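Local coordinates for aminopeptidase YwaD (Bacillus subtilis, PDB 6HC7), which is a two-zinc aminopeptidase of the M28 family that removes N-terminal residues such as arginine, lysine and leucine from peptides, at residues 67-72 against 225-230; 78-83 against 268-273; 186-191 against 449-454; 250-255 against 292-297. One frame throughout, in Å; residues are numbered along the deposited sequence.

The contacts run from apolar interior to open surface. Contacts 1 and 2 both use helix 67-82: its first turns meet strand 214-234 through charged and polar groups, most of them buried, and a water, its last turn meets helix 260-277 mainly through methionine and leucine side chains, and Met80 touches Ile230 between them. Contact 4, also buried, lies near the centre of the chain, where two loops bring acidic and histidine side chains to the zinc ions; it touches contact 1 through the hydrogen bond from Tyr251 OH to Gln228 O. Contact 3 is a surface contact between a loop and the C-terminal tail, yet Glu452 binds one of the zincs that contact 4 holds.

Contact 1: 67-72 against 225-230; sequences AAEKKS and QTSQNI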
loop_
_atom_site.group_PDB
_atom_site.type_symbol
_atom_site.label_atom_id
_atom_site.label_comp_id
_atom_site.label_asym_id
_atom_site.label_seq_id
_atom_site.Cartn_x
_atom_site.Cartn_y
_atom_site.Cartn_z
ATOM N N ALA A 67 -0.593 7.590 14.902
ATOM C CA ALA A 67 -1.660 7.356 15.865
ATOM C C ALA A 67 -2.912 6.771 15.204
ATOM O O ALA A 67 -3.555 5.867 15.760
ATOM C CB ALA A 67 -1.992 8.635 16.586
ATOM N N ALA A 68 -3.237 7.267 14.012
ATOM C CA ALA A 68 -4.426 6.800 13.305
ATOM C C ALA A 68 -4.292 5.359 12.816
ATOM O O ALA A 68 -5.293 4.652 12.742
ATOM C CB ALA A 68 -4.742 7.710 12.144
ATOM N N GLU A 69 -3.080 4.924 12.464
ATOM C CA GLU A 69 -2.895 3.532 12.086
ATOM C C GLU A 69 -3.061 2.656 13.318
ATOM O O GLU A 69 -3.656 1.572 13.259
ATOM C CB GLU A 69 -1.529 3.266 11.449
ATOM C CG GLU A 69 -1.405 1.794 11.001
ATOM C CD GLU A 69 -0.049 1.427 10.388
ATOM O OE1 GLU A 69 1.021 1.682 10.989
ATOM O OE2 GLU A 69 -0.058 0.860 9.282
ATOM N N LYS A 70 -2.543 3.137 14.439
ATOM C CA LYS A 70 -2.594 2.354 15.666
ATOM C C LYS A 70 -4.031 2.281 16.180
ATOM O O LYS A 70 -4.448 1.272 16.707
ATOM C CB LYS A 70 -1.640 2.936 16.715
ATOM C CG LYS A 70 -0.171 2.597 16.441
ATOM C CD LYS A 70 0.627 2.455 17.719
ATOM C CE LYS A 70 1.846 1.552 17.544
ATOM N NZ LYS A 70 2.716 2.007 16.431
ATOM N N LYS A 71 -4.791 3.343 15.967
ATOM C CA LYS A 71 -6.189 3.391 16.375
ATOM C C LYS A 71 -7.060 2.496 15.493
ATOM O O LYS A 71 -8.075 1.951 15.938
ATOM C CB LYS A 71 -6.693 4.842 16.337
ATOM C CG LYS A 71 -8.119 5.056 16.845
ATOM C CD LYS A 71 -8.209 6.355 17.661
ATOM C CE LYS A 71 -9.629 6.653 18.103
ATOM N NZ LYS A 71 -10.429 7.332 17.044
ATOM N N SER A 72 -6.652 2.354 14.235
ATOM C CA SER A 72 -7.345 1.484 13.291
ATOM C C SER A 72 -7.117 0.025 13.654
ATOM O O SER A 72 -7.996 -0.816 13.497
ATOM C CB SER A 72 -6.867 1.748 11.869
ATOM O OG SER A 72 -7.073 3.103 11.529
ATOM N N GLN A 225 9.754 4.086 15.209
ATOM C CA GLN A 225 8.427 3.976 14.640
ATOM C C GLN A 225 8.031 2.510 14.546
ATOM O O GLN A 225 8.849 1.661 14.184
ATOM C CB GLN A 225 8.375 4.649 13.267
ATOM C CG GLN A 225 8.716 6.133 13.275
ATOM C CD GLN A 225 7.666 6.989 13.970
ATOM O OE1 GLN A 225 6.582 7.216 13.436
ATOM N NE2 GLN A 225 7.985 7.466 15.180
ATOM N N THR A 226 6.780 2.206 14.885
ATOM C CA THR A 226 6.263 0.837 14.749
ATOM C C THR A 226 4.894 0.779 14.087
ATOM O O THR A 226 4.114 1.720 14.132
ATOM C CB THR A 226 6.116 0.124 16.106
ATOM O OG1 THR A 226 5.233 0.886 16.942
ATOM C CG2 THR A 226 7.471 -0.087 16.790
ATOM N N SER A 227 4.602 -0.362 13.500
ATOM C CA SER A 227 3.294 -0.633 12.949
ATOM C C SER A 227 2.944 -2.028 13.412
ATOM O O SER A 227 3.691 -2.627 14.187
ATOM C CB SER A 227 3.289 -0.540 11.415
ATOM O OG SER A 227 1.987 -0.740 10.886
ATOM N N GLN A 228 1.845 -2.571 12.906
ATOM C CA GLN A 228 1.397 -3.871 13.350
ATOM C C GLN A 228 0.407 -4.551 12.400
ATOM O O GLN A 228 -0.397 -3.897 11.737
ATOM C CB GLN A 228 0.765 -3.750 14.740
ATOM C CG GLN A 228 -0.375 -2.760 14.780
ATOM C CD GLN A 228 0.108 -1.322 14.751
ATOM O OE1 GLN A 228 0.987 -0.933 15.528
ATOM N NE2 GLN A 228 -0.453 -0.525 13.838
ATOM N N ASN A 229 0.465 -5.878 12.393
ATOM C CA ASN A 229 -0.505 -6.729 11.716
ATOM C C ASN A 229 -1.517 -7.246 12.716
ATOM O O ASN A 229 -1.169 -7.557 13.857
ATOM C CB ASN A 229 0.207 -7.881 11.024
ATOM C CG ASN A 229 1.315 -7.391 10.101
ATOM O OD1 ASN A 229 1.139 -6.428 9.333
ATOM N ND2 ASN A 229 2.465 -8.023 10.189
ATOM N N ILE A 230 -2.778 -7.288 12.306
ATOM C CA ILE A 230 -3.831 -7.852 13.131
ATOM C C ILE A 230 -4.289 -9.177 12.514
ATOM O O ILE A 230 -4.842 -9.201 11.424
ATOM C CB ILE A 230 -5.022 -6.886 13.288
ATOM C CG1 ILE A 230 -4.575 -5.607 13.974
ATOM C CG2 ILE A 230 -6.118 -7.497 14.148
ATOM C CD1 ILE A 230 -4.037 -4.587 13.024
HETATM O O HOH W 1 1.146 2.149 13.476
#
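The carboxylate of Glu69 and the amide of Gln228 stand nearly perpendicular, their planes 84° apart, with Glu69 CG 3.8 Å from Gln228 NE2. Ser227 OG donates to Glu69 OE1 at 2.6 Å, arriving from above the carboxylate plane; Glu69 can reach this far because its CG is anti to the backbone N (chi1 -177°) and the chain runs on extended. A water ties the flat groups together, donating to Glu69 OE1 and to Thr226 O while accepting from Gln228 NE2. Beside them Lys70 crosses Gln228 at about a right angle, its CE 3.3 Å from Gln228 OE1, and then bends so that NZ donates to Thr226 OG1 at 2.8 Å. A long, flexible chain suits a partly exposed position, since it can reach over to the strand; with a methionine instead, Thr226 OG1 would probably lose its ammonium donor. Glu69 has further donors in Gly65 N and, at OE2, Ala293 N, which suits a buried carboxylate. Segment 67-72 of helix 67-82 runs at 23° to segment 225-230 of strand 214-234, their axes 8.7 Å apart; helix 45-59 packs against Ala68 and Ser72, and strand 86-104 pairs with strand 214-234.

Contact 2: 78-83 against 268-273; sequences SSMRKL and SVMLEM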
loop_
_atom_site.group_PDB
_atom_site.type_symbol
_atom_site.label_atom_id
_atom_site.label_comp_id
_atom_site.label_asym_id
_atom_site.label_seq_id
_atom_site.Cartn_x
_atom_site.Cartn_y
_atom_site.Cartn_z
ATOM N N SER A 78 -10.742 -5.564 17.676
ATOM C CA SER A 78 -12.084 -5.590 18.251
ATOM C C SER A 78 -13.124 -6.220 17.327
ATOM O O SER A 78 -13.894 -7.085 17.746
ATOM C CB SER A 78 -12.506 -4.165 18.625
ATOM O OG SER A 78 -13.899 -3.974 18.470
ATOM N N SER A 79 -13.141 -5.791 16.070
ATOM C CA SER A 79 -14.051 -6.354 15.081
ATOM C C SER A 79 -13.868 -7.851 14.951
ATOM O O SER A 79 -14.839 -8.605 14.911
ATOM C CB SER A 79 -13.837 -5.705 13.708
ATOM O OG SER A 79 -14.328 -4.383 13.672
ATOM N N MET A 80 -12.610 -8.269 14.870
ATOM C CA MET A 80 -12.290 -9.672 14.663
ATOM C C MET A 80 -12.764 -10.513 15.834
ATOM O O MET A 80 -13.475 -11.486 15.643
ATOM C CB MET A 80 -10.791 -9.852 14.442
ATOM C CG MET A 80 -10.314 -9.368 13.107
ATOM S SD MET A 80 -8.631 -9.874 12.721
ATOM C CE MET A 80 -8.583 -9.480 10.970
ATOM N N ARG A 81 -12.387 -10.118 17.048
ATOM C CA ARG A 81 -12.791 -10.850 18.241
ATOM C C ARG A 81 -14.293 -11.100 18.345
ATOM O O ARG A 81 -14.714 -12.208 18.685
ATOM C CB ARG A 81 -12.323 -10.116 19.479
ATOM C CG ARG A 81 -10.865 -10.298 19.755
ATOM C CD ARG A 81 -10.546 -9.765 21.115
ATOM N NE ARG A 81 -9.110 -9.753 21.319
ATOM C CZ ARG A 81 -8.319 -8.729 21.012
ATOM N NH1 ARG A 81 -8.828 -7.612 20.502
ATOM N NH2 ARG A 81 -7.017 -8.817 21.236
ATOM N N LYS A 82 -15.096 -10.080 18.050
ATOM C CA LYS A 82 -16.546 -10.249 18.018
ATOM C C LYS A 82 -16.968 -11.330 17.018
ATOM O O LYS A 82 -17.985 -12.002 17.213
ATOM C CB LYS A 82 -17.242 -8.933 17.677
ATOM C CG LYS A 82 -17.367 -7.956 18.837
ATOM C CD LYS A 82 -18.390 -6.875 18.503
ATOM C CE LYS A 82 -18.370 -5.757 19.530
ATOM N NZ LYS A 82 -17.125 -4.946 19.423
ATOM N N LEU A 83 -16.189 -11.492 15.947
ATOM C CA LEU A 83 -16.461 -12.530 14.956
ATOM C C LEU A 83 -15.996 -13.900 15.478
ATOM O O LEU A 83 -16.127 -14.919 14.790
ATOM C CB LEU A 83 -15.779 -12.192 13.627
ATOM C CG LEU A 83 -16.268 -10.947 12.877
ATOM C CD1 LEU A 83 -15.576 -10.819 11.535
ATOM C CD2 LEU A 83 -17.779 -10.977 12.693
ATOM N N SER A 268 -12.272 -3.952 4.608
ATOM C CA SER A 268 -13.686 -4.071 4.947
ATOM C C SER A 268 -14.295 -5.342 4.383
ATOM O O SER A 268 -15.102 -5.984 5.037
ATOM C CB SER A 268 -14.476 -2.856 4.433
ATOM O OG SER A 268 -14.699 -2.980 3.034
ATOM N N VAL A 269 -13.938 -5.690 3.158
ATOM C CA VAL A 269 -14.479 -6.894 2.543
ATOM C C VAL A 269 -13.933 -8.124 3.275
ATOM O O VAL A 269 -14.659 -9.071 3.581
ATOM C CB VAL A 269 -14.133 -6.957 1.038
ATOM C CG1 VAL A 269 -14.336 -8.361 0.484
ATOM C CG2 VAL A 269 -14.958 -5.949 0.275
ATOM N N MET A 270 -12.642 -8.085 3.560
ATOM C CA MET A 270 -11.987 -9.133 4.298
ATOM C C MET A 270 -12.714 -9.369 5.616
ATOM O O MET A 270 -13.006 -10.512 5.976
ATOM C CB MET A 270 -10.526 -8.769 4.532
ATOM C CG MET A 270 -9.768 -9.734 5.418
ATOM S SD MET A 270 -9.857 -9.325 7.164
ATOM C CE MET A 270 -8.578 -8.094 7.311
ATOM N N LEU A 271 -13.037 -8.284 6.315
ATOM C CA LEU A 271 -13.700 -8.384 7.609
ATOM C C LEU A 271 -15.093 -9.008 7.522
ATOM O O LEU A 271 -15.474 -9.846 8.361
ATOM C CB LEU A 271 -13.788 -7.010 8.268
ATOM C CG LEU A 271 -12.485 -6.569 8.930
ATOM C CD1 LEU A 271 -12.655 -5.238 9.557
ATOM C CD2 LEU A 271 -12.051 -7.570 9.964
ATOM N N GLU A 272 -15.855 -8.599 6.513
ATOM C CA GLU A 272 -17.213 -9.105 6.328
ATOM C C GLU A 272 -17.178 -10.576 5.915
ATOM O O GLU A 272 -18.007 -11.386 6.350
ATOM C CB GLU A 272 -17.960 -8.262 5.296
ATOM C CG GLU A 272 -19.256 -8.857 4.796
ATOM C CD GLU A 272 -20.364 -8.821 5.815
ATOM O OE1 GLU A 272 -20.138 -8.323 6.948
ATOM O OE2 GLU A 272 -21.467 -9.296 5.461
ATOM N N MET A 273 -16.194 -10.919 5.096
ATOM C CA MET A 273 -15.974 -12.308 4.728
ATOM C C MET A 273 -15.675 -13.184 5.947
ATOM O O MET A 273 -16.133 -14.316 6.012
ATOM C CB MET A 273 -14.835 -12.433 3.722
ATOM C CG MET A 273 -14.794 -13.796 3.103
ATOM S SD MET A 273 -13.243 -14.116 2.289
ATOM C CE MET A 273 -13.100 -12.588 1.317
#
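Ser79 is the first residue of its segment to meet the other helix, and the touch is light: its CB lies 4.3 Å from CD1 of Leu271. The small side chain suits a place where the helix faces its neighbour, and its hydroxyl turns back to donate to Leu75 O of its own helix, so no polar group is offered to the leucine. Met80 follows and reaches across. Its chain is extended beyond CG, which carries the terminal methyl over to Met270, CE to CE 3.9 Å. Met270 is bent at chi2 (-89°) and chi3 (-83°) and crosses Met80 at about a right angle, methyl against methyl. Nearer its root, Met80 CG rests 4.0 Å from Leu271 CD2, so that one branch of the leucine packs on Met80 while the other faces Ser79. Unbranched and flexible, methionine suits such a reach, and it also fills against Val87 and Leu85 on its own side. The helix ends at Lys82, and Leu83, in the loop beyond, turns its CD1 to within 3.3 Å of Leu271 O. The two helical segments run 19° from parallel, their axes 10.6 Å apart; Leu271, which buries the most surface of any residue in this contact, also packs on Thr51 of helix 45-59. No hydrogen bond crosses between the segments. The joint between these two helices therefore depends on the shape and burial of apolar side chains rather than on directed bonds.

Contact 3: 186-191 against 449-454; sequences TPNLSG and DIFEDI. With ZN (zinc ion), chain E.
Asn188 enters the C-terminal tail with its CB, which lies 3.1 Å from Asp453 O. Its CG comes next, 3.7 Å from Ile454 CG2, and there the amide divides its work. OD1 turns back to accept from Ser190 N at 3.0 Å; ND2 reaches across to Glu452 O in a weak bond of 2.6 Å, bent to 124°. Having CG anti to the backbone N (chi1 -163°) is what extends the amide toward the tail. The bond to Ser190 N closes an Asx turn, a natural task for asparagine, which can accept within its loop and still donate outward. That turn, in a loop of the PA domain region, presents Ser190 to Phe451: CA sits 3.6 Å from the ring centroid in a CH-pi contact, only 5° from the normal. Ile450 CG2 covers the opposite face near its rim. With an alanine at Phe451, Ser190 would probably lose its aromatic support and a gap would open between the loop and Ile450. Gly191 suits its place because a CB there would run into Phe451 CZ. Ser190 CB also packs 3.4 Å from Ile454 CG2. Next to Phe451 in the chain, Glu452 points away from the loop and, in a tail that probably blocks part of the active site, binds a zinc ion through OE1 at 2.5 Å, beside Asp262, Glu295 and His401; Tyr400 OH is hydrogen-bonded to that oxygen.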
loop_
_atom_site.group_PDB
_atom_site.type_symbol
_atom_site.label_atom_id
_atom_site.label_comp_id
_atom_site.label_asym_id
_atom_site.label_seq_id
_atom_site.Cartn_x
_atom_site.Cartn_y
_atom_site.Cartn_z
ATOM N N THR A 186 5.287 12.081 -3.409
ATOM C CA THR A 186 6.172 11.368 -2.501
ATOM C C THR A 186 7.330 10.717 -3.254
ATOM O O THR A 186 7.150 9.726 -3.954
ATOM C CB THR A 186 5.420 10.297 -1.721
ATOM O OG1 THR A 186 4.463 10.929 -0.861
ATOM C CG2 THR A 186 6.397 9.499 -0.874
ATOM N N PRO A 187 8.532 11.277 -3.114
ATOM C CA PRO A 187 9.705 10.738 -3.808
ATOM C C PRO A 187 10.147 9.372 -3.267
ATOM O O PRO A 187 11.177 9.303 -2.598
ATOM C CB PRO A 187 10.774 11.799 -3.538
ATOM C CG PRO A 187 10.399 12.339 -2.197
ATOM C CD PRO A 187 8.890 12.369 -2.194
ATOM N N ASN A 188 9.392 8.315 -3.558
ATOM C CA ASN A 188 9.676 6.961 -3.058
ATOM C C ASN A 188 11.062 6.424 -3.451
ATOM O O ASN A 188 11.331 6.214 -4.630
ATOM C CB ASN A 188 8.585 6.011 -3.565
ATOM C CG ASN A 188 8.528 4.704 -2.793
ATOM O OD1 ASN A 188 9.536 4.221 -2.247
ATOM N ND2 ASN A 188 7.338 4.106 -2.760
ATOM N N LEU A 189 11.937 6.186 -2.474
ATOM C CA LEU A 189 13.305 5.741 -2.787
ATOM C C LEU A 189 13.458 4.212 -2.885
ATOM O O LEU A 189 14.580 3.686 -2.859
ATOM C CB LEU A 189 14.288 6.280 -1.753
ATOM C CG LEU A 189 14.420 7.803 -1.641
ATOM C CD1 LEU A 189 15.242 8.144 -0.412
ATOM C CD2 LEU A 189 15.057 8.413 -2.885
ATOM N N SER A 190 12.326 3.520 -3.015
ATOM C CA SER A 190 12.243 2.061 -3.126
ATOM C C SER A 190 13.196 1.293 -2.199
ATOM O O SER A 190 14.048 0.522 -2.646
ATOM C CB SER A 190 12.460 1.633 -4.586
ATOM O OG SER A 190 13.701 2.074 -5.103
ATOM N N GLY A 191 13.025 1.492 -0.899
ATOM C CA GLY A 191 13.733 0.704 0.090
ATOM C C GLY A 191 15.134 1.195 0.401
ATOM O O GLY A 191 15.684 0.929 1.486
ATOM N N ASP A 449 7.849 -4.322 -8.441
ATOM C CA ASP A 449 6.780 -5.252 -8.067
ATOM C C ASP A 449 6.480 -5.216 -6.575
ATOM O O ASP A 449 5.495 -5.781 -6.113
ATOM C CB ASP A 449 7.131 -6.665 -8.502
ATOM C CG ASP A 449 6.600 -6.979 -9.888
ATOM O OD1 ASP A 449 5.586 -6.348 -10.287
ATOM O OD2 ASP A 449 7.209 -7.836 -10.574
ATOM N N ILE A 450 7.334 -4.521 -5.835
ATOM C CA ILE A 450 7.188 -4.373 -4.404
ATOM C C ILE A 450 6.581 -3.018 -4.025
ATOM O O ILE A 450 5.541 -2.966 -3.371
ATOM C CB ILE A 450 8.539 -4.564 -3.722
ATOM C CG1 ILE A 450 8.923 -6.042 -3.773
ATOM C CG2 ILE A 450 8.512 -4.051 -2.285
ATOM C CD1 ILE A 450 10.339 -6.305 -3.350
ATOM N N PHE A 451 7.208 -1.927 -4.458
ATOM C CA PHE A 451 6.787 -0.589 -4.042
ATOM C C PHE A 451 5.727 0.023 -4.953
ATOM O O PHE A 451 5.402 -0.536 -5.992
ATOM C CB PHE A 451 7.995 0.332 -3.973
ATOM C CG PHE A 451 9.035 -0.125 -3.000
ATOM C CD1 PHE A 451 10.050 -0.982 -3.400
ATOM C CD2 PHE A 451 9.002 0.300 -1.681
ATOM C CE1 PHE A 451 11.009 -1.408 -2.500
ATOM C CE2 PHE A 451 9.963 -0.117 -0.783
ATOM C CZ PHE A 451 10.966 -0.977 -1.189
ATOM N N GLU A 452 5.168 1.159 -4.532
ATOM C CA GLU A 452 4.289 1.960 -5.380
ATOM C C GLU A 452 4.906 3.354 -5.603
ATOM O O GLU A 452 5.689 3.826 -4.777
ATOM C CB GLU A 452 2.897 2.073 -4.761
ATOM C CG GLU A 452 2.212 0.733 -4.538
ATOM C CD GLU A 452 0.891 0.840 -3.776
ATOM O OE1 GLU A 452 0.279 1.934 -3.754
ATOM O OE2 GLU A 452 0.468 -0.181 -3.191
ATOM N N ASP A 453 4.567 3.983 -6.731
ATOM C CA ASP A 453 5.012 5.342 -7.072
ATOM C C ASP A 453 6.526 5.578 -6.893
ATOM O O ASP A 453 6.919 6.501 -6.173
ATOM C CB ASP A 453 4.234 6.376 -6.230
ATOM C CG ASP A 453 2.723 6.404 -6.543
ATOM O OD1 ASP A 453 2.223 5.468 -7.209
ATOM O OD2 ASP A 453 2.024 7.360 -6.114
ATOM N N ILE A 454 7.387 4.772 -7.527
ATOM C CA ILE A 454 8.841 5.001 -7.354
ATOM C C ILE A 454 9.450 5.872 -8.454
ATOM O O ILE A 454 10.658 6.113 -8.458
ATOM C CB ILE A 454 9.687 3.671 -7.260
ATOM C CG1 ILE A 454 9.285 2.637 -8.308
ATOM C CG2 ILE A 454 9.607 3.054 -5.875
ATOM C CD1 ILE A 454 10.197 1.412 -8.290
HETATM ZN ZN ZN E . -1.602 2.305 -2.111
#

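Contact 4: 250-255 against 292-297; sequences HYDSVP and GAEELG. With ZN (zinc ion), chain D; ZN (zinc ion), chain E.
Asp252 faces the backbone of the opposite loop and takes up two of its N-H groups. Glu295 N donates to Asp252 OD2, which offers its syn lone pair, at 3.0 Å in a fairly straight bond (155°), while Glu294 N makes a weak one to OD1. The same OD1 also accepts weakly from His250 ND1 at 2.8 Å, while His250 NE2 binds a zinc ion at 2.3 Å. Over the face of that ring lies Glu294 OE2, 3.3 Å above its centre, and this oxygen is 2.7 Å from the water bound to the same zinc. Glu295 holds the second zinc through OE2 and, a little longer, OE1; OE1 also accepts from a water that in turn accepts from Val254 N. Val254 CG1 covers Glu295 CG at 3.3 Å, an apolar wall beside a metal ligand. Gly292 N donates to Asn229 OD1, and a side chain on Gly292 would be tight against Tyr251 OH, which is hydrogen-bonded to Gln228 O. Asp262 joins both metal sites; Asp323 is a further ligand of the first. Held by zinc at NE2 and weakly by Asp252 at ND1, His250 is probably oriented by that carboxylate, which may make NE2 a somewhat stronger metal donor.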
loop_
_atom_site.group_PDB
_atom_site.type_symbol
_atom_site.label_atom_id
_atom_site.label_comp_id
_atom_site.label_asym_id
_atom_site.label_seq_id
_atom_site.Cartn_x
_atom_site.Cartn_y
_atom_site.Cartn_z
ATOM N N HIS A 250 -4.401 -4.737 3.415
ATOM C CA HIS A 250 -3.691 -3.781 4.230
ATOM C C HIS A 250 -4.594 -2.648 4.671
ATOM O O HIS A 250 -5.497 -2.266 3.944
ATOM C CB HIS A 250 -2.471 -3.251 3.503
ATOM C CG HIS A 250 -2.762 -2.225 2.450
ATOM N ND1 HIS A 250 -2.859 -0.878 2.731
ATOM C CD2 HIS A 250 -2.915 -2.347 1.110
ATOM C CE1 HIS A 250 -3.075 -0.217 1.607
ATOM N NE2 HIS A 250 -3.126 -1.084 0.614
ATOM N N TYR A 251 -4.347 -2.129 5.884
ATOM C CA TYR A 251 -5.256 -1.155 6.496
ATOM C C TYR A 251 -4.628 0.233 6.687
ATOM O O TYR A 251 -5.266 1.123 7.249
ATOM C CB TYR A 251 -5.796 -1.679 7.842
ATOM C CG TYR A 251 -4.791 -1.721 8.978
ATOM C CD1 TYR A 251 -3.929 -2.806 9.128
ATOM C CD2 TYR A 251 -4.712 -0.687 9.912
ATOM C CE1 TYR A 251 -3.006 -2.857 10.157
ATOM C CE2 TYR A 251 -3.786 -0.732 10.967
ATOM C CZ TYR A 251 -2.941 -1.823 11.080
ATOM O OH TYR A 251 -2.021 -1.902 12.093
ATOM N N ASP A 252 -3.405 0.428 6.194
ATOM C CA ASP A 252 -2.807 1.769 6.180
ATOM C C ASP A 252 -3.078 2.507 4.867
ATOM O O ASP A 252 -3.547 1.901 3.900
ATOM C CB ASP A 252 -1.303 1.710 6.406
ATOM C CG ASP A 252 -0.568 1.060 5.251
ATOM O OD1 ASP A 252 -1.105 0.092 4.686
ATOM O OD2 ASP A 252 0.551 1.511 4.930
ATOM N N SER A 253 -2.787 3.810 4.830
ATOM C CA SER A 253 -2.900 4.555 3.579
ATOM C C SER A 253 -1.821 5.622 3.450
ATOM O O SER A 253 -1.063 5.875 4.402
ATOM C CB SER A 253 -4.278 5.186 3.445
ATOM O OG SER A 253 -4.485 6.193 4.408
ATOM N N VAL A 254 -1.734 6.213 2.258
ATOM C CA VAL A 254 -0.770 7.283 1.974
ATOM C C VAL A 254 -1.198 8.579 2.649
ATOM O O VAL A 254 -2.390 8.797 2.897
ATOM C CB VAL A 254 -0.614 7.537 0.450
ATOM C CG1 VAL A 254 -0.294 6.259 -0.268
ATOM C CG2 VAL A 254 -1.875 8.166 -0.135
ATOM N N PRO A 255 -0.226 9.430 2.975
ATOM C CA PRO A 255 -0.491 10.740 3.570
ATOM C C PRO A 255 -1.612 11.489 2.852
ATOM O O PRO A 255 -1.710 11.364 1.642
ATOM C CB PRO A 255 0.843 11.465 3.399
ATOM C CG PRO A 255 1.846 10.405 3.427
ATOM C CD PRO A 255 1.216 9.166 2.859
ATOM N N GLY A 292 -0.266 -4.009 8.204
ATOM C CA GLY A 292 0.062 -2.617 8.415
ATOM C C GLY A 292 1.229 -2.234 7.536
ATOM O O GLY A 292 1.984 -3.092 7.071
ATOM N N ALA A 293 1.349 -0.938 7.289
ATOM C CA ALA A 293 2.517 -0.383 6.628
ATOM C C ALA A 293 2.810 -1.047 5.283
ATOM O O ALA A 293 3.969 -1.263 4.930
ATOM C CB ALA A 293 3.739 -0.489 7.558
ATOM N N GLU A 294 1.761 -1.374 4.535
ATOM C CA GLU A 294 1.938 -1.923 3.194
ATOM C C GLU A 294 2.493 -0.843 2.290
ATOM O O GLU A 294 3.323 -1.077 1.408
ATOM C CB GLU A 294 0.612 -2.444 2.665
ATOM C CG GLU A 294 0.626 -3.004 1.272
ATOM C CD GLU A 294 0.608 -1.933 0.202
ATOM O OE1 GLU A 294 1.051 -2.210 -0.928
ATOM O OE2 GLU A 294 0.149 -0.812 0.494
ATOM N N GLU A 295 2.028 0.361 2.581
ATOM C CA GLU A 295 2.214 1.547 1.785
ATOM C C GLU A 295 3.651 2.063 1.840
ATOM O O GLU A 295 3.999 3.012 1.135
ATOM C CB GLU A 295 1.216 2.590 2.291
ATOM C CG GLU A 295 0.627 3.507 1.296
ATOM C CD GLU A 295 -0.250 2.835 0.261
ATOM O OE1 GLU A 295 -1.489 2.765 0.452
ATOM O OE2 GLU A 295 0.323 2.429 -0.774
ATOM N N LEU A 296 4.483 1.438 2.679
ATOM C CA LEU A 296 5.912 1.772 2.767
ATOM C C LEU A 296 6.775 0.725 2.093
ATOM O O LEU A 296 7.995 0.766 2.210
ATOM C CB LEU A 296 6.372 1.894 4.223
ATOM C CG LEU A 296 5.869 3.044 5.092
ATOM C CD1 LEU A 296 6.427 2.887 6.484
ATOM C CD2 LEU A 296 6.275 4.365 4.490
ATOM N N GLY A 297 6.147 -0.241 1.431
ATOM C CA GLY A 297 6.891 -1.307 0.794
ATOM C C GLY A 297 6.607 -2.665 1.411
ATOM O O GLY A 297 7.551 -3.387 1.786
HETATM ZN ZN ZN D . -3.297 -0.771 -1.692
HETATM ZN ZN ZN E . -1.602 2.305 -2.111
HETATM O O HOH W 2 -3.889 4.971 0.258
HETATM O O HOH W 3 -1.399 -0.296 -1.695
#